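Local coordinates for protein beta-glycosidase (Bacteroides caccae, PDB 6T2R) that belongs to glycoside hydrolase family 16 and acts as an endo-beta-galactosidase, an O-glycanase with which a gut bacterium begins to break down mucin, at residues E148-N151 with H152-I155. Numbering follows the deposited sequence.
Sequences ERLN and HDSI
Between Leu150 and Asp153 the backbone reverses in a type II' beta turn, closed by Asp153 N donating to Leu150 O at 2.9 Å; Asn151, at the first corner, has a positive phi. The turn links strand 147-148 to strand 155-161 in the beta-jelly-roll of the GH16 family, and Leu150 packs on Trp123 and Trp240.

Arg149 reaches across to the returning arm of the loop. Its chain starts with CG opposite the backbone N (chi1 -154°) and then bends at chi2 and chi3, which lays CD 3.2 Å from Asp153 O and brings NH1 to that same oxygen at 2.7 Å. The C=O of Asp153 points almost straight at NH1, and its oxygen lies at the edge of the guanidinium, somewhat tilted from its plane; the N-H is bent to 148°.

The Asp153 carboxylate folds back over the turn, with CG beside its own backbone N (chi1 -60°), and its two oxygens part company. OD2 sits 3.3 Å from Leu150 CB and accepts a hydrogen bond from a water at 2.6 Å; that water also accepts from Leu150 N and donates to Ile155 O, bridging both arms. OD1 accepts one from a second water, which accepts from Asn151 ND2. The Asn151 amide is anchored mainly outside the turn, OD1 on Gly121 N and ND2 on Val241 O, while His152 NE2 is bonded to Asp248.

Arg149 thus grips a main-chain oxygen and makes no salt bridge with Asp153: NE and OD2 are 6.3 Å apart. With Leu150 O close to both carboxylate oxygens, the hydrogen bonds donated by the two waters probably offset the crowding of acceptors.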
loop_
_atom_site.group_PDB
_atom_site.type_symbol
_atom_site.label_atom_id
_atom_site.label_comp_id
_atom_site.label_asym_id
_atom_site.label_seq_id
_atom_site.Cartn_x
_atom_site.Cartn_y
_atom_site.Cartn_z
ATOM N N GLU A 148 -2.039 1.905 -6.539
ATOM C CA GLU A 148 -1.339 3.092 -7.076
ATOM C C GLU A 148 -2.321 3.841 -7.972
ATOM O O GLU A 148 -2.949 3.183 -8.776
ATOM C CB GLU A 148 -0.118 2.595 -7.817
ATOM C CG GLU A 148 0.743 1.749 -6.905
ATOM C CD GLU A 148 2.156 1.648 -7.367
ATOM O OE1 GLU A 148 2.453 0.627 -8.062
ATOM O OE2 GLU A 148 2.918 2.581 -7.063
ATOM N N ARG A 149 -2.544 5.128 -7.730
ATOM C CA ARG A 149 -3.423 5.976 -8.580
ATOM C C ARG A 149 -2.620 7.193 -9.075
ATOM O O ARG A 149 -2.231 8.075 -8.274
ATOM C CB ARG A 149 -4.712 6.335 -7.839
ATOM C CG ARG A 149 -5.886 6.618 -8.771
ATOM C CD ARG A 149 -5.730 7.865 -9.635
ATOM N NE ARG A 149 -5.856 8.998 -8.750
ATOM C CZ ARG A 149 -6.996 9.644 -8.507
ATOM N NH1 ARG A 149 -8.099 9.356 -9.171
ATOM N NH2 ARG A 149 -7.023 10.597 -7.596
ATOM N N LEU A 150 -2.428 7.229 -10.384
ATOM C CA LEU A 150 -1.632 8.248 -11.115
ATOM C C LEU A 150 -2.516 9.441 -11.488
ATOM O O LEU A 150 -3.566 9.245 -12.148
ATOM C CB LEU A 150 -1.082 7.603 -12.393
ATOM C CG LEU A 150 0.322 6.998 -12.319
ATOM C CD1 LEU A 150 0.573 6.296 -10.998
ATOM C CD2 LEU A 150 0.559 6.045 -13.473
ATOM N N ASN A 151 -2.053 10.645 -11.175
ATOM C CA ASN A 151 -2.588 11.873 -11.808
ATOM C C ASN A 151 -4.084 11.958 -11.491
ATOM O O ASN A 151 -4.437 11.931 -10.297
ATOM C CB ASN A 151 -2.226 11.882 -13.303
ATOM C CG ASN A 151 -0.729 11.995 -13.478
ATOM O OD1 ASN A 151 -0.117 12.942 -12.975
ATOM N ND2 ASN A 151 -0.121 11.020 -14.138
ATOM N N HIS A 152 -4.917 12.096 -12.524
ATOM C CA HIS A 152 -6.399 12.190 -12.432
ATOM C C HIS A 152 -7.039 10.879 -12.918
ATOM O O HIS A 152 -8.201 10.940 -13.246
ATOM C CB HIS A 152 -6.900 13.419 -13.241
ATOM C CG HIS A 152 -6.417 14.736 -12.709
ATOM N ND1 HIS A 152 -7.237 15.589 -11.946
ATOM C CD2 HIS A 152 -5.209 15.349 -12.789
ATOM C CE1 HIS A 152 -6.549 16.656 -11.580
ATOM N NE2 HIS A 152 -5.303 16.535 -12.085
ATOM N N ASP A 153 -6.344 9.740 -12.957
ATOM C CA ASP A 153 -6.902 8.519 -13.613
ATOM C C ASP A 153 -8.155 8.064 -12.857
ATOM O O ASP A 153 -8.213 8.199 -11.647
ATOM C CB ASP A 153 -5.916 7.344 -13.663
ATOM C CG ASP A 153 -4.604 7.563 -14.410
ATOM O OD1 ASP A 153 -4.499 8.526 -15.163
ATOM O OD2 ASP A 153 -3.686 6.733 -14.237
ATOM N N SER A 154 -9.121 7.505 -13.564
ATOM C CA SER A 154 -10.294 6.788 -13.021
ATOM C C SER A 154 -9.998 5.283 -12.949
ATOM O O SER A 154 -10.955 4.469 -12.900
ATOM C CB SER A 154 -11.474 7.064 -13.897
ATOM O OG SER A 154 -11.246 6.445 -15.158
ATOM N N ILE A 155 -8.714 4.910 -12.980
ATOM C CA ILE A 155 -8.274 3.496 -12.771
ATOM C C ILE A 155 -7.158 3.493 -11.732
ATOM O O ILE A 155 -6.526 4.542 -11.558
ATOM C CB ILE A 155 -7.767 2.890 -14.078
ATOM C CG1 ILE A 155 -6.607 3.739 -14.615
ATOM C CG2 ILE A 155 -8.930 2.693 -15.059
ATOM C CD1 ILE A 155 -5.686 3.042 -15.597
HETATM O O HOH W 1 -3.916 5.272 -12.081
HETATM O O HOH W 2 -2.003 9.158 -15.721
#